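Local structure of Man26A (Cellulomonas fimi, 2X2Y) at residues Gly35-Thr40 with Tyr318-Arg323; Asn58-Phe63 with Thr352-Glu357; Leu243-Tyr248 with Ser278-Phe283; Trp299-Leu304 with Phe343-Ala348. The protein is an endo-beta-1,4-mannanase of glycoside hydrolase family 26 that probably cleaves internal linkages of mannan, here as its catalytic barrel followed by an immunoglobulin-like domain. The protein carries 2 engineered substitutions. All coordinates share one frame; numbering follows the deposited sequence.

Contact 1: residues Gly35-Thr40 with Tyr318-Arg323; sequences GHQHTT and YMETWR. Engineered in segment 318-323: R323 (natural residue Ala). With FMT (formic acid), chain D.
Q37 bonds to E320 and lies over W322, where strand 32-37 runs beside strand 318-321 in parallel. Q37 NE2 donates to E320 OE2 at 2.6 Å. The bond uses the syn lone pair of the carboxylate and lies in the amide plane. Q37 also rests on the indole. Its CG sits 3.6 Å from the centroid of the six-membered ring of W322, a CH-pi contact over the face, and the amide is nearly parallel to the ring, 7° apart. With CG anti to the backbone N (chi1 -175°) and a bend at chi2, the amide is laid flat along the indole. The backbones beside it are tightly joined. G35 N bonds to M319 O at 2.8 Å, T321 N to G35 O at 2.9 Å, and Q37 N to T321 O at 3.0 Å. G35 lies so near E320 that a side chain there would clash. The pairing closes the beta/alpha barrel, since these are its first and last strands. The other end is looser and partly exposed. R323, an engineered residue, touches H38 loosely, CB to CB at 4.2 Å. W322 NE1 makes a weak bond of 3.5 Å to O1 of a formic acid molecule. The indole also lies close to E282, the predicted nucleophile. The amide-carboxylate bond fixes the rotation of Q37 and lets its flat group cover one face of a tryptophan that probably lines the active site.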
# COMPACT_ATOMS: atom_id res chain seq x y z
N GLY A 35 2.69 -8.34 -12.26
CA GLY A 35 3.52 -7.25 -11.80
C GLY A 35 4.91 -7.69 -11.41
O GLY A 35 5.11 -8.82 -10.98
N HIS A 36 5.87 -6.78 -11.54
CA HIS A 36 7.24 -7.08 -11.17
C HIS A 36 7.89 -5.86 -10.54
O HIS A 36 7.81 -4.75 -11.07
CB HIS A 36 8.03 -7.58 -12.38
CG HIS A 36 9.41 -8.06 -12.05
ND1 HIS A 36 10.51 -7.82 -12.86
CD2 HIS A 36 9.88 -8.76 -10.99
CE1 HIS A 36 11.58 -8.35 -12.31
NE2 HIS A 36 11.23 -8.93 -11.17
N GLN A 37 8.53 -6.07 -9.39
CA GLN A 37 9.18 -4.98 -8.66
C GLN A 37 10.47 -4.57 -9.34
O GLN A 37 11.30 -5.42 -9.69
CB GLN A 37 9.46 -5.42 -7.21
CG GLN A 37 10.04 -4.33 -6.30
CD GLN A 37 9.04 -3.25 -5.87
OE1 GLN A 37 9.43 -2.30 -5.16
NE2 GLN A 37 7.78 -3.37 -6.27
N HIS A 38 10.65 -3.25 -9.54
CA HIS A 38 11.89 -2.71 -10.09
C HIS A 38 12.20 -3.35 -11.44
O HIS A 38 13.35 -3.66 -11.76
CB HIS A 38 13.06 -2.97 -9.13
CG HIS A 38 13.18 -1.95 -8.04
ND1 HIS A 38 13.60 -0.66 -8.28
CD2 HIS A 38 12.94 -2.02 -6.72
CE1 HIS A 38 13.61 0.02 -7.15
NE2 HIS A 38 13.21 -0.79 -6.18
N THR A 39 11.15 -3.56 -12.23
CA THR A 39 11.27 -4.39 -13.43
C THR A 39 12.25 -3.84 -14.48
O THR A 39 12.90 -4.63 -15.18
CB THR A 39 9.87 -4.72 -14.05
OG1 THR A 39 10.00 -5.86 -14.91
CG2 THR A 39 9.29 -3.53 -14.82
N THR A 40 12.38 -2.51 -14.55
CA THR A 40 13.29 -1.86 -15.49
C THR A 40 14.52 -1.23 -14.85
O THR A 40 15.31 -0.57 -15.53
CB THR A 40 12.58 -0.76 -16.33
OG1 THR A 40 12.04 0.25 -15.46
CG2 THR A 40 11.49 -1.34 -17.25
N TYR A 318 -4.47 -7.70 -9.77
CA TYR A 318 -3.08 -7.94 -10.17
C TYR A 318 -2.35 -8.85 -9.19
O TYR A 318 -2.82 -9.09 -8.08
CB TYR A 318 -2.31 -6.62 -10.41
CG TYR A 318 -2.26 -5.67 -9.23
CD1 TYR A 318 -3.24 -4.69 -9.05
CD2 TYR A 318 -1.21 -5.73 -8.30
CE1 TYR A 318 -3.19 -3.81 -7.98
CE2 TYR A 318 -1.15 -4.84 -7.22
CZ TYR A 318 -2.16 -3.88 -7.07
OH TYR A 318 -2.13 -3.00 -6.01
N MET A 319 -1.21 -9.37 -9.63
CA MET A 319 -0.33 -10.12 -8.75
C MET A 319 1.11 -9.76 -9.07
O MET A 319 1.56 -9.92 -10.22
CB MET A 319 -0.58 -11.64 -8.86
CG MET A 319 -0.44 -12.25 -10.26
SD MET A 319 -1.11 -13.92 -10.42
CE MET A 319 -0.13 -14.86 -9.25
N GLU A 320 1.83 -9.25 -8.08
CA GLU A 320 3.19 -8.75 -8.30
C GLU A 320 4.23 -9.63 -7.62
O GLU A 320 4.11 -9.94 -6.43
CB GLU A 320 3.36 -7.31 -7.80
CG GLU A 320 4.75 -6.75 -8.10
CD GLU A 320 5.12 -5.46 -7.38
OE1 GLU A 320 4.25 -4.79 -6.77
OE2 GLU A 320 6.31 -5.11 -7.43
N THR A 321 5.25 -10.02 -8.37
CA THR A 321 6.39 -10.67 -7.76
C THR A 321 7.59 -9.71 -7.61
O THR A 321 7.56 -8.58 -8.10
CB THR A 321 6.76 -12.03 -8.42
OG1 THR A 321 7.50 -12.82 -7.48
CG2 THR A 321 7.57 -11.85 -9.73
N TRP A 322 8.61 -10.17 -6.90
CA TRP A 322 9.61 -9.26 -6.38
C TRP A 322 10.83 -9.06 -7.28
O TRP A 322 10.92 -9.60 -8.39
CB TRP A 322 10.00 -9.65 -4.93
CG TRP A 322 10.36 -8.44 -4.08
CD1 TRP A 322 11.57 -8.18 -3.47
CD2 TRP A 322 9.52 -7.31 -3.78
NE1 TRP A 322 11.52 -6.97 -2.81
CE2 TRP A 322 10.28 -6.42 -2.98
CE3 TRP A 322 8.20 -6.97 -4.11
CZ2 TRP A 322 9.75 -5.21 -2.51
CZ3 TRP A 322 7.68 -5.75 -3.63
CH2 TRP A 322 8.46 -4.89 -2.84
N ARG A 323 11.78 -8.28 -6.79
CA ARG A 323 12.84 -7.71 -7.58
C ARG A 323 13.94 -8.69 -7.98
O ARG A 323 14.32 -9.60 -7.22
CB ARG A 323 13.33 -6.46 -6.84
CG ARG A 323 14.79 -6.26 -6.63
CD ARG A 323 14.91 -5.50 -5.32
NE ARG A 323 16.16 -4.77 -5.19
CZ ARG A 323 17.09 -5.03 -4.27
NH1 ARG A 323 16.93 -6.01 -3.40
NH2 ARG A 323 18.18 -4.29 -4.24
C FMT D . 13.42 -5.01 -0.57
O1 FMT D . 13.35 -4.28 -1.57
O2 FMT D . 14.43 -5.60 -0.19

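Contact 2: residues Asn58-Phe63 with Thr352-Glu357; sequences NVTGDF and TLFASE. With MG (magnesium ion), chain C.
F63 and A355 meet through their backbones: A355 N donates to F63 O at 2.8 Å, almost straight at 174°, as 352-357 leaves its strand for a 3-10 segment. Their CB atoms also touch, 3.8 Å apart. D62 carries most of the side-chain contact. Its CG is anti to the backbone N (chi1 -157°), which directs the carboxylate to S356. S356 OG donates to D62 OD2 at 2.7 Å, reaching it from above the carboxylate plane. S356 N adds weak bonds of 3.3 Å to OD1 and to OD2 of D62. Water 1 also donates to D62 OD2 and, weakly, to E357 OE2. It probably eases the approach of D62 OD2 and E357 OE2, 4.3 Å apart. E357 OE2 accepts in addition from F354 N, and from water 2, a ligand of the magnesium ion. T352 binds that ion through both O and OG1. F354 packs with its CB against D62 OD2 and its ring edge toward F63 O. The contact joins the loop after helix 55-60 to the end of strand 352-353. That strand lies beside strand 32-37, helix 340-348 packs on F354 through A347, and I104 of helix 87-104 touches F63 and A355.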
# COMPACT_ATOMS: atom_id res chain seq x y z
N ASN A 58 12.40 -9.56 -21.72
CA ASN A 58 13.42 -10.39 -22.36
C ASN A 58 13.07 -11.88 -22.41
O ASN A 58 13.45 -12.56 -23.35
CB ASN A 58 14.79 -10.17 -21.71
CG ASN A 58 15.37 -8.80 -22.03
OD1 ASN A 58 14.85 -8.07 -22.88
ND2 ASN A 58 16.45 -8.44 -21.35
N VAL A 59 12.34 -12.38 -21.41
CA VAL A 59 12.00 -13.81 -21.35
C VAL A 59 10.56 -14.15 -21.76
O VAL A 59 10.26 -15.32 -22.02
CB VAL A 59 12.34 -14.49 -19.95
CG1 VAL A 59 13.80 -14.23 -19.56
CG2 VAL A 59 11.37 -14.03 -18.85
N THR A 60 9.68 -13.15 -21.82
CA THR A 60 8.28 -13.37 -22.23
C THR A 60 7.89 -12.63 -23.51
O THR A 60 6.90 -12.98 -24.14
CB THR A 60 7.23 -12.98 -21.14
OG1 THR A 60 7.06 -11.55 -21.12
CG2 THR A 60 7.65 -13.47 -19.76
N GLY A 61 8.65 -11.61 -23.89
CA GLY A 61 8.30 -10.79 -25.05
C GLY A 61 7.38 -9.61 -24.76
O GLY A 61 6.95 -8.91 -25.68
N ASP A 62 7.05 -9.40 -23.48
CA ASP A 62 6.20 -8.29 -23.06
C ASP A 62 6.63 -7.81 -21.67
O ASP A 62 7.06 -8.61 -20.83
CB ASP A 62 4.73 -8.74 -23.03
CG ASP A 62 3.72 -7.57 -23.14
OD1 ASP A 62 4.11 -6.38 -23.07
OD2 ASP A 62 2.53 -7.85 -23.32
N PHE A 63 6.51 -6.51 -21.43
CA PHE A 63 6.68 -5.94 -20.10
C PHE A 63 5.51 -6.36 -19.19
O PHE A 63 4.42 -6.66 -19.69
CB PHE A 63 6.74 -4.42 -20.20
CG PHE A 63 8.00 -3.90 -20.82
CD1 PHE A 63 8.07 -3.65 -22.19
CD2 PHE A 63 9.12 -3.63 -20.03
CE1 PHE A 63 9.23 -3.16 -22.77
CE2 PHE A 63 10.28 -3.14 -20.61
CZ PHE A 63 10.34 -2.90 -21.98
N THR A 352 -3.36 -14.31 -17.53
CA THR A 352 -2.36 -13.35 -17.05
C THR A 352 -2.18 -12.23 -18.06
O THR A 352 -1.96 -12.49 -19.25
CB THR A 352 -1.00 -14.00 -16.76
OG1 THR A 352 -0.54 -14.70 -17.92
CG2 THR A 352 -1.11 -14.96 -15.60
N LEU A 353 -2.31 -10.98 -17.61
CA LEU A 353 -2.22 -9.83 -18.50
C LEU A 353 -0.89 -9.08 -18.36
O LEU A 353 -0.43 -8.82 -17.25
CB LEU A 353 -3.41 -8.89 -18.30
CG LEU A 353 -4.84 -9.44 -18.43
CD1 LEU A 353 -5.83 -8.29 -18.35
CD2 LEU A 353 -5.07 -10.23 -19.71
N PHE A 354 -0.28 -8.76 -19.49
CA PHE A 354 0.99 -8.05 -19.55
C PHE A 354 0.77 -6.65 -20.17
O PHE A 354 -0.35 -6.33 -20.55
CB PHE A 354 2.04 -8.89 -20.29
CG PHE A 354 2.58 -10.02 -19.46
CD1 PHE A 354 1.78 -11.11 -19.11
CD2 PHE A 354 3.90 -10.00 -19.01
CE1 PHE A 354 2.27 -12.16 -18.32
CE2 PHE A 354 4.41 -11.05 -18.23
CZ PHE A 354 3.59 -12.12 -17.88
N ALA A 355 1.81 -5.83 -20.22
CA ALA A 355 1.68 -4.40 -20.60
C ALA A 355 0.84 -4.14 -21.85
O ALA A 355 -0.05 -3.28 -21.83
CB ALA A 355 3.05 -3.74 -20.73
N SER A 356 1.12 -4.89 -22.92
CA SER A 356 0.48 -4.68 -24.21
C SER A 356 -1.01 -5.04 -24.20
O SER A 356 -1.74 -4.64 -25.10
CB SER A 356 1.23 -5.45 -25.32
OG SER A 356 0.91 -6.83 -25.28
N GLU A 357 -1.44 -5.77 -23.18
CA GLU A 357 -2.83 -6.16 -23.01
C GLU A 357 -3.65 -5.24 -22.11
O GLU A 357 -4.85 -5.47 -21.91
CB GLU A 357 -2.92 -7.59 -22.50
CG GLU A 357 -2.50 -8.62 -23.51
CD GLU A 357 -2.10 -9.91 -22.86
OE1 GLU A 357 -2.86 -10.90 -22.97
OE2 GLU A 357 -1.02 -9.93 -22.23
MG MG C . -0.67 -14.07 -20.37
O HOH W 1 1.94 -10.47 -24.01
O HOH W 2 -0.40 -12.88 -22.13

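Contact 3: residues Leu243-Tyr248 with Ser278-Phe283; sequences LGLDTY and SAFTEF
T281 OG1 is gripped from two sides across the contact. It donates to D246 OD1 at 2.6 Å, nearly along the C-O axis of the carboxylate, and accepts from L245 N at 3.0 Å. The hydroxyl stands between the backbone N and the carbonyl carbon of its own residue (chi1 50°), which turns it to both partners. The backbones add A279 N to L243 O, E282 N to L245 O at 3.1 Å and 176°, and T247 N to E282 O. The register shifts by one around F280, the centre of an inverse gamma turn, whose ring edge faces L245 O. These are neighbouring parallel strands of the beta/alpha barrel, linked by helix 254-274. E282, the predicted nucleophile, opens strand 282-285, at the end of the barrel where its predicted catalytic acids gather. Y248 OH donates to E282 OE1 at 2.7 Å, on the anti side of the carboxylate, with ring and carboxylate planes 79° apart. A phenylalanine in place of Y248 would probably leave E282 OE1 without this donor and its carboxylate less firmly oriented. D246 OD2 and E282 OE2 lie 3.3 Å apart, and R171 makes a salt bridge to each. E175, the predicted proton donor, is close to both acids.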
# COMPACT_ATOMS: atom_id res chain seq x y z
N LEU A 243 -7.43 -3.62 -1.25
CA LEU A 243 -7.11 -4.59 -0.20
C LEU A 243 -6.15 -5.62 -0.79
O LEU A 243 -6.43 -6.21 -1.83
CB LEU A 243 -8.37 -5.29 0.31
CG LEU A 243 -9.60 -4.45 0.71
CD1 LEU A 243 -10.79 -5.37 0.87
CD2 LEU A 243 -9.37 -3.70 1.99
N GLY A 244 -5.03 -5.84 -0.11
CA GLY A 244 -3.99 -6.71 -0.62
C GLY A 244 -3.65 -7.91 0.23
O GLY A 244 -4.25 -8.16 1.29
N LEU A 245 -2.66 -8.65 -0.25
CA LEU A 245 -2.22 -9.90 0.34
C LEU A 245 -0.80 -10.18 -0.16
O LEU A 245 -0.53 -10.09 -1.36
CB LEU A 245 -3.15 -11.04 -0.09
CG LEU A 245 -2.94 -12.42 0.53
CD1 LEU A 245 -3.60 -12.49 1.90
CD2 LEU A 245 -3.50 -13.48 -0.41
N ASP A 246 0.08 -10.50 0.78
CA ASP A 246 1.49 -10.77 0.49
C ASP A 246 1.82 -12.18 0.95
O ASP A 246 1.85 -12.45 2.16
CB ASP A 246 2.41 -9.76 1.22
CG ASP A 246 2.31 -8.34 0.67
OD1 ASP A 246 1.29 -7.98 0.04
OD2 ASP A 246 3.27 -7.56 0.86
N THR A 247 2.03 -13.08 -0.01
CA THR A 247 2.26 -14.49 0.30
C THR A 247 3.36 -15.09 -0.56
O THR A 247 3.29 -15.06 -1.79
CB THR A 247 0.97 -15.32 0.14
OG1 THR A 247 -0.03 -14.81 1.02
CG2 THR A 247 1.22 -16.79 0.48
N TYR A 248 4.37 -15.63 0.12
CA TYR A 248 5.46 -16.37 -0.52
C TYR A 248 5.49 -17.83 -0.04
O TYR A 248 5.17 -18.12 1.11
CB TYR A 248 6.81 -15.69 -0.24
CG TYR A 248 6.94 -14.33 -0.87
CD1 TYR A 248 6.37 -13.19 -0.28
CD2 TYR A 248 7.65 -14.16 -2.07
CE1 TYR A 248 6.50 -11.93 -0.87
CE2 TYR A 248 7.78 -12.91 -2.66
CZ TYR A 248 7.21 -11.80 -2.06
OH TYR A 248 7.34 -10.56 -2.66
N SER A 278 -9.63 -5.65 -4.88
CA SER A 278 -8.67 -6.52 -4.20
C SER A 278 -7.58 -6.98 -5.18
O SER A 278 -7.81 -7.08 -6.39
CB SER A 278 -9.37 -7.73 -3.56
OG SER A 278 -9.95 -8.58 -4.54
N ALA A 279 -6.40 -7.25 -4.64
CA ALA A 279 -5.24 -7.62 -5.44
C ALA A 279 -4.27 -8.50 -4.67
O ALA A 279 -4.16 -8.40 -3.44
CB ALA A 279 -4.52 -6.37 -5.97
N PHE A 280 -3.55 -9.35 -5.40
CA PHE A 280 -2.51 -10.19 -4.83
C PHE A 280 -1.23 -9.34 -4.83
O PHE A 280 -0.36 -9.50 -5.68
CB PHE A 280 -2.36 -11.45 -5.69
CG PHE A 280 -1.65 -12.61 -5.02
CD1 PHE A 280 -1.03 -12.47 -3.77
CD2 PHE A 280 -1.58 -13.85 -5.68
CE1 PHE A 280 -0.37 -13.56 -3.18
CE2 PHE A 280 -0.93 -14.94 -5.09
CZ PHE A 280 -0.32 -14.80 -3.84
N THR A 281 -1.12 -8.45 -3.84
CA THR A 281 -0.11 -7.38 -3.85
C THR A 281 1.35 -7.86 -3.87
O THR A 281 2.19 -7.21 -4.49
CB THR A 281 -0.37 -6.32 -2.73
OG1 THR A 281 -0.55 -6.98 -1.48
CG2 THR A 281 -1.62 -5.51 -3.05
N GLU A 282 1.64 -8.99 -3.22
CA GLU A 282 2.93 -9.66 -3.38
C GLU A 282 2.77 -11.17 -3.42
O GLU A 282 2.05 -11.75 -2.60
CB GLU A 282 3.94 -9.27 -2.28
CG GLU A 282 4.62 -7.92 -2.48
CD GLU A 282 5.71 -7.62 -1.42
OE1 GLU A 282 6.52 -8.53 -1.10
OE2 GLU A 282 5.76 -6.46 -0.95
N PHE A 283 3.43 -11.81 -4.38
CA PHE A 283 3.49 -13.28 -4.47
C PHE A 283 4.86 -13.67 -4.98
O PHE A 283 5.51 -12.89 -5.67
CB PHE A 283 2.39 -13.84 -5.39
CG PHE A 283 2.75 -13.85 -6.86
CD1 PHE A 283 2.68 -12.68 -7.62
CD2 PHE A 283 3.17 -15.04 -7.49
CE1 PHE A 283 3.02 -12.69 -8.98
CE2 PHE A 283 3.52 -15.05 -8.85
CZ PHE A 283 3.44 -13.88 -9.59

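Contact 4: residues Trp299-Leu304 with Phe343-Ala348; sequences WFTKVL and FQAYAA. With MG (magnesium ion), chain C.
The ring of F300 takes the edge of F343 on its face. F343 CD1 sits over the centre of the F300 ring, 3.9 Å above its plane. The two planes are 74° apart and the centroids 5.2 Å apart, a T-shaped pair. F343 reaches this position with CG anti to its backbone N. W299 lies on the opposite face of F300. F300 in turn offers its edge to the face of Y346, with planes at 51° and centroids 6.0 Å apart, so the three rings form an aromatic cluster. L304 approaches the Y346 ring from its edge, CB to CD2 at 3.8 Å, and the two side chains cross at about a right angle. T301 supplies the contact at the more exposed side. Its CG2 packs on A345 CB at 3.8 Å and on the backbone N of Y346. Its OG1 bonds to D342, a polar link just outside the segments. Helices 299-308 and 340-348 thus pack with segment axes 8.1 Å apart at closest and 35° between their directions. A347 O binds the magnesium ion. Replacing F300 by an alanine is likely to open a gap between W299 and F343 and leave the F343 edge without a ring face. F283 of strand 282-285 touches the cluster from the barrel. Between the two segments themselves the joint is apolar and ring-based, without hydrogen bonds.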
# COMPACT_ATOMS: atom_id res chain seq x y z
N TRP A 299 5.76 -24.28 -10.18
CA TRP A 299 5.18 -23.41 -9.14
C TRP A 299 4.26 -22.31 -9.68
O TRP A 299 3.16 -22.12 -9.15
CB TRP A 299 6.28 -22.80 -8.27
CG TRP A 299 5.76 -22.18 -7.01
CD1 TRP A 299 5.59 -22.80 -5.80
CD2 TRP A 299 5.36 -20.81 -6.82
NE1 TRP A 299 5.10 -21.90 -4.88
CE2 TRP A 299 4.96 -20.68 -5.48
CE3 TRP A 299 5.30 -19.69 -7.67
CZ2 TRP A 299 4.49 -19.46 -4.95
CZ3 TRP A 299 4.84 -18.47 -7.14
CH2 TRP A 299 4.43 -18.37 -5.80
N PHE A 300 4.69 -21.60 -10.73
CA PHE A 300 3.90 -20.50 -11.29
C PHE A 300 2.57 -20.94 -11.87
O PHE A 300 1.54 -20.32 -11.61
CB PHE A 300 4.71 -19.72 -12.31
CG PHE A 300 5.85 -18.95 -11.73
CD1 PHE A 300 5.62 -17.75 -11.04
CD2 PHE A 300 7.15 -19.41 -11.85
CE1 PHE A 300 6.67 -17.03 -10.50
CE2 PHE A 300 8.21 -18.70 -11.30
CZ PHE A 300 7.96 -17.50 -10.62
N THR A 301 2.58 -22.02 -12.65
CA THR A 301 1.36 -22.53 -13.30
C THR A 301 0.42 -23.22 -12.31
O THR A 301 -0.81 -23.18 -12.49
CB THR A 301 1.68 -23.46 -14.48
OG1 THR A 301 2.63 -24.46 -14.07
CG2 THR A 301 2.27 -22.68 -15.65
N LYS A 302 0.98 -23.82 -11.26
CA LYS A 302 0.18 -24.41 -10.19
C LYS A 302 -0.60 -23.35 -9.41
O LYS A 302 -1.78 -23.55 -9.10
CB LYS A 302 1.05 -25.24 -9.24
CG LYS A 302 1.34 -26.61 -9.77
CD LYS A 302 2.54 -27.22 -9.11
CE LYS A 302 2.16 -28.21 -8.04
NZ LYS A 302 3.35 -29.03 -7.70
N VAL A 303 0.07 -22.24 -9.09
CA VAL A 303 -0.55 -21.11 -8.40
C VAL A 303 -1.65 -20.53 -9.28
O VAL A 303 -2.77 -20.30 -8.82
CB VAL A 303 0.50 -20.01 -8.02
CG1 VAL A 303 -0.19 -18.70 -7.61
CG2 VAL A 303 1.44 -20.49 -6.92
N LEU A 304 -1.33 -20.32 -10.56
CA LEU A 304 -2.30 -19.74 -11.48
C LEU A 304 -3.51 -20.66 -11.68
O LEU A 304 -4.65 -20.19 -11.64
CB LEU A 304 -1.64 -19.37 -12.83
CG LEU A 304 -2.56 -18.68 -13.85
CD1 LEU A 304 -3.04 -17.30 -13.38
CD2 LEU A 304 -1.84 -18.57 -15.17
N PHE A 343 7.47 -20.35 -15.82
CA PHE A 343 7.10 -18.93 -15.83
C PHE A 343 6.64 -18.47 -17.21
O PHE A 343 5.68 -17.73 -17.32
CB PHE A 343 8.24 -18.04 -15.34
CG PHE A 343 7.90 -16.57 -15.36
CD1 PHE A 343 7.08 -16.02 -14.38
CD2 PHE A 343 8.38 -15.75 -16.38
CE1 PHE A 343 6.73 -14.66 -14.40
CE2 PHE A 343 8.05 -14.39 -16.42
CZ PHE A 343 7.22 -13.84 -15.42
N GLN A 344 7.33 -18.93 -18.25
CA GLN A 344 6.94 -18.63 -19.62
C GLN A 344 5.55 -19.16 -19.96
O GLN A 344 4.78 -18.50 -20.67
CB GLN A 344 8.00 -19.14 -20.60
CG GLN A 344 9.29 -18.33 -20.55
CD GLN A 344 10.40 -18.91 -21.41
OE1 GLN A 344 10.54 -20.13 -21.54
NE2 GLN A 344 11.21 -18.04 -22.00
N ALA A 345 5.22 -20.35 -19.43
CA ALA A 345 3.90 -20.94 -19.59
C ALA A 345 2.86 -20.11 -18.85
O ALA A 345 1.78 -19.82 -19.39
CB ALA A 345 3.90 -22.39 -19.10
N TYR A 346 3.18 -19.72 -17.62
CA TYR A 346 2.36 -18.81 -16.81
C TYR A 346 2.10 -17.49 -17.57
O TYR A 346 0.97 -16.99 -17.57
CB TYR A 346 3.03 -18.55 -15.45
CG TYR A 346 2.52 -17.34 -14.69
CD1 TYR A 346 3.08 -16.08 -14.91
CD2 TYR A 346 1.50 -17.46 -13.74
CE1 TYR A 346 2.62 -14.96 -14.23
CE2 TYR A 346 1.04 -16.34 -13.03
CZ TYR A 346 1.60 -15.09 -13.29
OH TYR A 346 1.16 -13.97 -12.62
N ALA A 347 3.14 -16.95 -18.19
CA ALA A 347 3.04 -15.69 -18.94
C ALA A 347 2.17 -15.80 -20.21
O ALA A 347 1.47 -14.85 -20.58
CB ALA A 347 4.43 -15.19 -19.29
N ALA A 348 2.23 -16.96 -20.86
CA ALA A 348 1.47 -17.21 -22.09
C ALA A 348 0.01 -17.58 -21.83
O ALA A 348 -0.81 -17.56 -22.73
CB ALA A 348 2.17 -18.30 -22.94
MG MG C . -0.67 -14.07 -20.37
O HOH W 2 -0.40 -12.88 -22.13

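All four contacts belong to the catalytic beta/alpha barrel; the immunoglobulin-like domain takes no part. Contacts 1, 2 and 3 reach the same parallel sheet, and contact 4 joins two helices outside it. Contacts 1 and 2 alternate along the chain, their centres 12 Å apart, and both bring early residues to late ones. Contact 3 closes before contact 4 opens. Contact 1 touches contact 3 on the sheet, where T321 OG1 lies 2.7 Å from F283 O, a probable hydrogen bond. F283 then leads from contact 3 to the rings of contact 4, about 17 Å away between centres. Contacts 2 and 4 share the magnesium ion, which ties helix 340-348 to strand 352-353, away from the predicted catalytic acids.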